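Local coordinates for DUF1116 domain-containing protein (Enterococcus faecalis, PDB 3CLQ) that is of unknown function but belongs to the AllG family, related to a subunit of oxamate carbamoyltransferase, and forms a two-chain assembly, at residues Gln182-Met186 and Thr356-Phe362; Thr312-Phe318 and Ile365-Ile369; Gly187-Arg193 and Ala322-Ile326. All coordinates share one frame; numbering follows the deposited sequence.

Contact 1. Residues Gln182-Met186 and Thr356-Phe362; sequences QALHM and TIPVLDF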
loop_
_atom_site.group_PDB
_atom_site.type_symbol
_atom_site.label_atom_id
_atom_site.label_comp_id
_atom_site.label_asym_id
_atom_site.label_seq_id
_atom_site.Cartn_x
_atom_site.Cartn_y
_atom_site.Cartn_z
ATOM N N GLN B 182 8.110 -4.058 -0.875
ATOM C CA GLN B 182 7.042 -3.270 -1.492
ATOM C C GLN B 182 6.265 -2.441 -0.474
ATOM O O GLN B 182 5.853 -1.312 -0.755
ATOM C CB GLN B 182 6.075 -4.202 -2.220
ATOM C CG GLN B 182 6.732 -5.026 -3.294
ATOM C CD GLN B 182 5.839 -6.120 -3.783
ATOM O OE1 GLN B 182 4.758 -6.295 -3.256
ATOM N NE2 GLN B 182 6.287 -6.885 -4.790
ATOM N N ALA B 183 6.054 -3.018 0.709
ATOM C CA ALA B 183 5.439 -2.280 1.796
ATOM C C ALA B 183 6.180 -0.945 2.061
ATOM O O ALA B 183 5.554 0.111 2.167
ATOM C CB ALA B 183 5.386 -3.149 3.059
ATOM N N LEU B 184 7.507 -0.997 2.166
ATOM C CA LEU B 184 8.289 0.183 2.475
ATOM C C LEU B 184 8.248 1.215 1.347
ATOM O O LEU B 184 8.675 2.348 1.512
ATOM C CB LEU B 184 9.741 -0.194 2.772
ATOM C CG LEU B 184 10.108 -0.570 4.214
ATOM C CD1 LEU B 184 10.700 0.591 5.013
ATOM C CD2 LEU B 184 8.895 -1.126 4.930
ATOM N N HIS B 185 7.753 0.835 0.183
ATOM C CA HIS B 185 7.579 1.836 -0.848
ATOM C C HIS B 185 6.144 2.302 -0.805
ATOM O O HIS B 185 5.761 3.128 -1.610
ATOM C CB HIS B 185 7.929 1.276 -2.219
ATOM C CG HIS B 185 9.399 1.221 -2.484
ATOM N ND1 HIS B 185 9.924 1.049 -3.743
ATOM C CD2 HIS B 185 10.460 1.333 -1.653
ATOM C CE1 HIS B 185 11.239 1.039 -3.675
ATOM N NE2 HIS B 185 11.590 1.205 -2.419
HETATM N N MSE B 186 5.361 1.771 0.134
HETATM C CA MSE B 186 3.958 2.144 0.259
HETATM C C MSE B 186 3.626 2.770 1.620
HETATM O O MSE B 186 2.497 2.650 2.116
HETATM C CB MSE B 186 3.063 0.943 0.040
HETATM C CG MSE B 186 3.118 0.364 -1.342
HETATM SE SE MSE B 186 2.417 -1.470 -1.372
HETATM C CE MSE B 186 0.526 -1.138 -1.091
ATOM N N THR B 356 14.712 -0.601 0.261
ATOM C CA THR B 356 15.141 0.770 0.179
ATOM C C THR B 356 14.049 1.786 0.563
ATOM O O THR B 356 12.867 1.469 0.538
ATOM C CB THR B 356 15.643 1.046 -1.251
ATOM O OG1 THR B 356 14.594 0.767 -2.176
ATOM C CG2 THR B 356 16.838 0.137 -1.590
ATOM N N ILE B 357 14.450 3.013 0.896
ATOM C CA ILE B 357 13.510 4.071 1.268
ATOM C C ILE B 357 13.457 5.179 0.236
ATOM O O ILE B 357 14.390 5.968 0.099
ATOM C CB ILE B 357 13.918 4.723 2.578
ATOM C CG1 ILE B 357 14.083 3.668 3.691
ATOM C CG2 ILE B 357 12.906 5.787 2.970
ATOM C CD1 ILE B 357 14.959 4.160 4.790
ATOM N N PRO B 358 12.339 5.275 -0.484
ATOM C CA PRO B 358 12.209 6.183 -1.615
ATOM C C PRO B 358 12.570 7.635 -1.274
ATOM O O PRO B 358 13.449 8.231 -1.911
ATOM C CB PRO B 358 10.734 6.065 -1.963
ATOM C CG PRO B 358 10.394 4.687 -1.556
ATOM C CD PRO B 358 11.104 4.515 -0.261
ATOM N N VAL B 359 11.912 8.201 -0.272
ATOM C CA VAL B 359 12.144 9.617 0.001
ATOM C C VAL B 359 13.633 9.942 0.262
ATOM O O VAL B 359 14.073 11.047 0.000
ATOM C CB VAL B 359 11.221 10.164 1.123
ATOM C CG1 VAL B 359 11.684 9.683 2.472
ATOM C CG2 VAL B 359 11.146 11.691 1.051
ATOM N N LEU B 360 14.404 8.981 0.762
ATOM C CA LEU B 360 15.855 9.179 0.901
ATOM C C LEU B 360 16.621 8.679 -0.335
ATOM O O LEU B 360 17.594 7.923 -0.211
ATOM C CB LEU B 360 16.369 8.472 2.150
ATOM C CG LEU B 360 16.373 9.245 3.479
ATOM C CD1 LEU B 360 15.694 10.631 3.400
ATOM C CD2 LEU B 360 15.812 8.412 4.608
ATOM N N ASP B 361 16.152 9.079 -1.519
ATOM C CA ASP B 361 16.782 8.695 -2.781
ATOM C C ASP B 361 17.054 7.191 -2.867
ATOM O O ASP B 361 18.055 6.769 -3.456
ATOM C CB ASP B 361 18.104 9.452 -2.973
ATOM C CG ASP B 361 17.918 10.964 -3.085
ATOM O OD1 ASP B 361 16.866 11.416 -3.616
ATOM O OD2 ASP B 361 18.848 11.699 -2.659
ATOM N N PHE B 362 16.178 6.385 -2.269
ATOM C CA PHE B 362 16.340 4.931 -2.288
ATOM C C PHE B 362 17.633 4.435 -1.628
ATOM O O PHE B 362 18.299 3.553 -2.181
ATOM C CB PHE B 362 16.260 4.410 -3.730
ATOM C CG PHE B 362 15.002 4.784 -4.406
ATOM C CD1 PHE B 362 13.906 3.920 -4.388
ATOM C CD2 PHE B 362 14.875 6.034 -5.010
ATOM C CE1 PHE B 362 12.722 4.286 -4.999
ATOM C CE2 PHE B 362 13.688 6.419 -5.619
ATOM C CZ PHE B 362 12.604 5.553 -5.611
#
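His185 meets Thr356, Pro358 and Phe362 with its imidazole ring. At the edge of that ring NE2 lies 3.0 Å from Thr356 OG1 in a hydrogen bond in which either atom could be the donor. Pro358 covers one face in a CH-pi contact: its CG sits 3.7 Å from the ring centroid, displaced toward the CD2 rim. Phe362 adds an offset edge-to-face pair, turning its edge toward the imidazole with the planes at 74° and the centroids 5.6 Å apart; the closest atoms are His185 CE1 and Phe362 CE1 at 3.8 Å. The histidine occupies the third position of a type I beta turn, Ala183 to Met186, at the C-terminal end of helix 176-183, while its partners belong to strand 356-357, at the outside of a three-stranded antiparallel sheet, and to the loop leading on to strand 363-369. Pro358 also packs against the turn itself, its CD 3.7 Å from Leu184 O. Phe362 CG stands anti to the carbonyl carbon (chi1 -57°), and the ring folds back so that one face lies over Pro358 CA. Further out, Leu184 packs on Val315 and Ala319; Pro358 touches Pro324, and Phe362 touches Pro328, of the second subunit. A bound diethylene glycol, probably from the crystallisation liquor, lies beside the His185 side chain.

Contact 2. Residues Thr312-Phe318 and Ile365-Ile369; sequences TYGVGGF and IPTGI
Phe318 reaches across from the loop after helix 309-313 to Pro366 and Ile369 on strand 363-369, the central strand of a three-stranded antiparallel sheet, so that a glycine-rich loop is packed against the sheet. Its CB bond already points toward the strand, and CG stands anti to the carbonyl carbon (chi1 -87°). On one side of the ring CD1 meets Pro366, 3.7 Å from Pro366 O, which lies at the ring edge, and 3.8 Å from Pro366 CG. Farther along, CE1 approaches Ile369 CG1, and at the tip CZ lies 3.6 Å from Ile369 CD1, which comes in obliquely. The same methyl continues to the last turn of the helix, where CD1 rests on Thr312 CA; Thr312 OG1 itself is bonded to Ala308 O. Between these groups the backbones come close at Gly314, the first residue to leave the helix, which has positive phi (130°) and brings its CA to 3.3 Å from Pro366 O. Ile365 CB lies 3.4 Å from Gly314 O, and Ile365 CD1 reaches Tyr313 CE2. The tyrosine ring, carried away from the strand at CB, returns to meet that methyl obliquely and also packs on Ala241 and Ala244 of helix 234-247. Thr367 OG1 bonds Lys350 O on the neighbouring strand, while its CG2 methyl lies 3.4 Å from Tyr313 O.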
loop_
_atom_site.group_PDB
_atom_site.type_symbol
_atom_site.label_atom_id
_atom_site.label_comp_id
_atom_site.label_asym_id
_atom_site.label_seq_id
_atom_site.Cartn_x
_atom_site.Cartn_y
_atom_site.Cartn_z
ATOM N N THR B 312 16.073 -3.999 14.628
ATOM C CA THR B 312 17.337 -4.757 14.608
ATOM C C THR B 312 17.694 -5.107 13.176
ATOM O O THR B 312 18.864 -5.220 12.864
ATOM C CB THR B 312 17.341 -6.081 15.438
ATOM O OG1 THR B 312 17.049 -5.821 16.806
ATOM C CG2 THR B 312 18.713 -6.732 15.384
ATOM N N TYR B 313 16.670 -5.281 12.331
ATOM C CA TYR B 313 16.790 -5.661 10.922
ATOM C C TYR B 313 17.065 -4.472 10.000
ATOM O O TYR B 313 17.705 -4.613 8.964
ATOM C CB TYR B 313 15.496 -6.335 10.447
ATOM C CG TYR B 313 15.522 -6.754 8.972
ATOM C CD1 TYR B 313 16.257 -7.853 8.547
ATOM C CD2 TYR B 313 14.840 -6.028 8.015
ATOM C CE1 TYR B 313 16.296 -8.219 7.206
ATOM C CE2 TYR B 313 14.860 -6.378 6.682
ATOM C CZ TYR B 313 15.584 -7.471 6.277
ATOM O OH TYR B 313 15.584 -7.829 4.938
ATOM N N GLY B 314 16.529 -3.317 10.357
ATOM C CA GLY B 314 16.756 -2.092 9.619
ATOM C C GLY B 314 15.433 -1.430 9.336
ATOM O O GLY B 314 15.369 -0.389 8.699
ATOM N N VAL B 315 14.357 -2.031 9.815
ATOM C CA VAL B 315 13.080 -1.448 9.535
ATOM C C VAL B 315 12.397 -0.878 10.812
ATOM O O VAL B 315 13.078 -0.622 11.809
ATOM C CB VAL B 315 12.286 -2.388 8.603
ATOM C CG1 VAL B 315 11.302 -3.247 9.350
ATOM C CG2 VAL B 315 11.632 -1.588 7.559
ATOM N N GLY B 316 11.096 -0.598 10.805
ATOM C CA GLY B 316 10.493 0.074 11.971
ATOM C C GLY B 316 10.979 1.508 12.159
ATOM O O GLY B 316 10.954 2.314 11.232
ATOM N N GLY B 317 11.427 1.845 13.362
ATOM C CA GLY B 317 11.919 3.196 13.615
ATOM C C GLY B 317 13.146 3.562 12.798
ATOM O O GLY B 317 13.372 4.745 12.473
ATOM N N PHE B 318 13.951 2.555 12.465
ATOM C CA PHE B 318 15.104 2.778 11.600
ATOM C C PHE B 318 14.619 3.250 10.232
ATOM O O PHE B 318 15.282 4.036 9.566
ATOM C CB PHE B 318 15.922 1.494 11.464
ATOM C CG PHE B 318 16.958 1.300 12.552
ATOM C CD1 PHE B 318 18.236 0.858 12.240
ATOM C CD2 PHE B 318 16.654 1.544 13.883
ATOM C CE1 PHE B 318 19.190 0.674 13.230
ATOM C CE2 PHE B 318 17.608 1.358 14.880
ATOM C CZ PHE B 318 18.877 0.924 14.552
ATOM N N ILE B 365 17.939 0.306 3.654
ATOM C CA ILE B 365 17.742 0.428 5.079
ATOM C C ILE B 365 19.066 0.184 5.826
ATOM O O ILE B 365 19.929 -0.539 5.322
ATOM C CB ILE B 365 16.682 -0.523 5.529
ATOM C CG1 ILE B 365 16.988 -1.925 4.995
ATOM C CG2 ILE B 365 15.368 -0.062 4.988
ATOM C CD1 ILE B 365 16.180 -3.028 5.668
ATOM N N PRO B 366 19.238 0.801 7.014
ATOM C CA PRO B 366 20.518 0.663 7.715
ATOM C C PRO B 366 20.585 -0.641 8.471
ATOM O O PRO B 366 19.807 -0.864 9.400
ATOM C CB PRO B 366 20.536 1.839 8.679
ATOM C CG PRO B 366 19.095 2.288 8.808
ATOM C CD PRO B 366 18.264 1.616 7.761
ATOM N N THR B 367 21.523 -1.495 8.074
ATOM C CA THR B 367 21.594 -2.852 8.605
ATOM C C THR B 367 22.849 -3.145 9.423
ATOM O O THR B 367 23.957 -2.795 9.016
ATOM C CB THR B 367 21.632 -3.856 7.462
ATOM O OG1 THR B 367 21.027 -3.278 6.310
ATOM C CG2 THR B 367 20.919 -5.114 7.841
ATOM N N GLY B 368 22.663 -3.849 10.543
ATOM C CA GLY B 368 23.769 -4.379 11.307
ATOM C C GLY B 368 24.237 -3.392 12.344
ATOM O O GLY B 368 25.322 -2.818 12.221
ATOM N N ILE B 369 23.386 -3.190 13.349
ATOM C CA ILE B 369 23.714 -2.415 14.536
ATOM C C ILE B 369 24.941 -2.993 15.175
ATOM O O ILE B 369 24.933 -4.150 15.603
ATOM C CB ILE B 369 22.601 -2.479 15.596
ATOM C CG1 ILE B 369 21.340 -1.786 15.066
ATOM C CG2 ILE B 369 23.068 -1.797 16.839
ATOM C CD1 ILE B 369 20.044 -2.311 15.624
#

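Contact 3. Residues Gly187-Arg193 and Ala322-Ile326; sequences GDECHNR and AAPAI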
loop_
_atom_site.group_PDB
_atom_site.type_symbol
_atom_site.label_atom_id
_atom_site.label_comp_id
_atom_site.label_asym_id
_atom_site.label_seq_id
_atom_site.Cartn_x
_atom_site.Cartn_y
_atom_site.Cartn_z
ATOM N N GLY B 187 4.608 3.435 2.227
ATOM C CA GLY B 187 4.355 4.225 3.415
ATOM C C GLY B 187 4.269 3.433 4.711
ATOM O O GLY B 187 3.763 3.936 5.706
ATOM N N ASP B 188 4.739 2.194 4.711
ATOM C CA ASP B 188 4.775 1.410 5.947
ATOM C C ASP B 188 6.169 1.459 6.452
ATOM O O ASP B 188 7.058 1.895 5.730
ATOM C CB ASP B 188 4.484 -0.050 5.676
ATOM C CG ASP B 188 3.014 -0.339 5.619
ATOM O OD1 ASP B 188 2.251 0.652 5.463
ATOM O OD2 ASP B 188 2.639 -1.546 5.725
ATOM N N GLU B 189 6.362 0.978 7.672
ATOM C CA GLU B 189 7.691 0.807 8.225
ATOM C C GLU B 189 7.754 -0.533 8.921
ATOM O O GLU B 189 8.777 -0.896 9.507
ATOM C CB GLU B 189 8.073 1.958 9.157
ATOM C CG GLU B 189 6.949 2.468 10.021
ATOM C CD GLU B 189 6.519 1.470 11.082
ATOM O OE1 GLU B 189 5.807 0.505 10.743
ATOM O OE2 GLU B 189 6.878 1.650 12.267
ATOM N N CYS B 190 6.641 -1.258 8.856
ATOM C CA CYS B 190 6.559 -2.653 9.312
ATOM C C CYS B 190 6.730 -2.884 10.816
ATOM O O CYS B 190 7.078 -3.960 11.240
ATOM C CB CYS B 190 7.505 -3.565 8.502
ATOM S SG CYS B 190 7.087 -3.703 6.698
ATOM N N HIS B 191 6.471 -1.865 11.615
ATOM C CA HIS B 191 6.392 -2.018 13.057
ATOM C C HIS B 191 5.051 -1.410 13.490
ATOM O O HIS B 191 4.122 -2.135 13.855
ATOM C CB HIS B 191 7.555 -1.286 13.716
ATOM C CG HIS B 191 7.720 -1.581 15.171
ATOM N ND1 HIS B 191 8.958 -1.674 15.773
ATOM C CD2 HIS B 191 6.807 -1.782 16.153
ATOM C CE1 HIS B 191 8.801 -1.925 17.061
ATOM N NE2 HIS B 191 7.505 -1.996 17.319
ATOM N N ASN B 192 4.948 -0.081 13.405
ATOM C CA ASN B 192 3.756 0.652 13.834
ATOM C C ASN B 192 2.667 0.793 12.767
ATOM O O ASN B 192 1.480 0.695 13.069
ATOM C CB ASN B 192 4.170 2.030 14.308
ATOM C CG ASN B 192 5.136 1.966 15.478
ATOM O OD1 ASN B 192 4.732 1.616 16.598
ATOM N ND2 ASN B 192 6.427 2.295 15.232
ATOM N N ARG B 193 3.071 1.035 11.521
ATOM C CA ARG B 193 2.126 1.148 10.424
ATOM C C ARG B 193 2.326 -0.054 9.485
ATOM O O ARG B 193 3.401 -0.226 8.908
ATOM C CB ARG B 193 2.247 2.514 9.727
ATOM C CG ARG B 193 1.977 2.516 8.237
ATOM C CD ARG B 193 1.787 3.902 7.614
ATOM N NE ARG B 193 0.458 4.394 7.941
ATOM C CZ ARG B 193 -0.529 4.643 7.081
ATOM N NH1 ARG B 193 -0.369 4.482 5.786
ATOM N NH2 ARG B 193 -1.681 5.085 7.542
ATOM N N ALA B 322 10.296 6.360 5.807
ATOM C CA ALA B 322 9.463 5.762 4.769
ATOM C C ALA B 322 7.976 5.932 5.057
ATOM O O ALA B 322 7.145 5.698 4.191
ATOM C CB ALA B 322 9.776 4.300 4.647
ATOM N N ALA B 323 7.650 6.368 6.267
ATOM C CA ALA B 323 6.295 6.288 6.738
ATOM C C ALA B 323 5.857 7.590 7.361
ATOM O O ALA B 323 5.528 7.620 8.563
ATOM C CB ALA B 323 6.208 5.187 7.761
ATOM N N PRO B 324 5.845 8.677 6.567
ATOM C CA PRO B 324 5.434 9.940 7.121
ATOM C C PRO B 324 4.020 9.877 7.685
ATOM O O PRO B 324 3.656 10.709 8.489
ATOM C CB PRO B 324 5.506 10.897 5.926
ATOM C CG PRO B 324 5.445 10.052 4.751
ATOM C CD PRO B 324 6.184 8.797 5.149
ATOM N N ALA B 325 3.219 8.911 7.281
ATOM C CA ALA B 325 1.887 8.776 7.878
ATOM C C ALA B 325 1.876 8.669 9.427
ATOM O O ALA B 325 0.897 9.042 10.080
ATOM C CB ALA B 325 1.147 7.599 7.266
ATOM N N ILE B 326 2.943 8.172 10.033
ATOM C CA ILE B 326 2.884 7.929 11.477
ATOM C C ILE B 326 3.204 9.129 12.374
ATOM O O ILE B 326 2.892 9.125 13.563
ATOM C CB ILE B 326 3.807 6.792 11.887
ATOM C CG1 ILE B 326 5.241 7.101 11.418
ATOM C CG2 ILE B 326 3.262 5.488 11.357
ATOM C CD1 ILE B 326 6.308 6.279 12.096
#
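Gly187 and Ala323 bring the two loops to their closest, with CA atoms 4.4 Å apart, and from there the chains diverge to 6.9 Å between the CA atoms of Arg193 and Ile326. The first loop links helix 176-183 to helix 195-210; the second enters a short 3-10 turn at 324-326. Gly187, with positive phi, turns its CA toward Ala322 O in a CA-H...O contact. Ala323 CB fits between Gly187 O and Glu189 CG. Bent at chi2 (69°), the Glu189 side chain curls back over its own loop, where its carboxylate gathers backbone N-H groups. OE1 accepts from His191 N at 2.6 Å and from Arg193 N, the two arriving from opposite faces of the carboxylate plane; OE2 takes Asn192 N on its syn side and, nearly along its C-O axis, Asn192 ND2. Four bonds thus fix the loop that carries His191, whose ND1 makes a weak bond to Glu311. Beyond the carboxylate, Arg193 CB touches Ile326 CG2 at 3.5 Å, and the arginine head lies against Ala325, with Ala325 CB centred on one face of the guanidinium, 3.3 Å from its plane.

In the fold
Contact 1 joins contact 2 through Leu184 CD1 and Val315 CG2, 3.5 Å apart, and because strands 356-357 and 363-369 are neighbours in one sheet. The chain runs from the turn of contact 1 directly into the loop of contact 3, where Leu184 CD2 meets Cys190 SG at 3.6 Å. Contacts 2 and 3 meet at Gly316 N and Glu189 O, a probable hydrogen bond of 2.7 Å. The three centres lie about 11 to 13 Å apart. His191 of contact 3 touches Ser307 and bonds Glu311 weakly, resembling a Ser-His-Glu triad, though unconfirmed; Phe318 of contact 2 touches these residues. Contacts 1 and 3 touch the second subunit, His185 of one chain packing on Ala325 of the other.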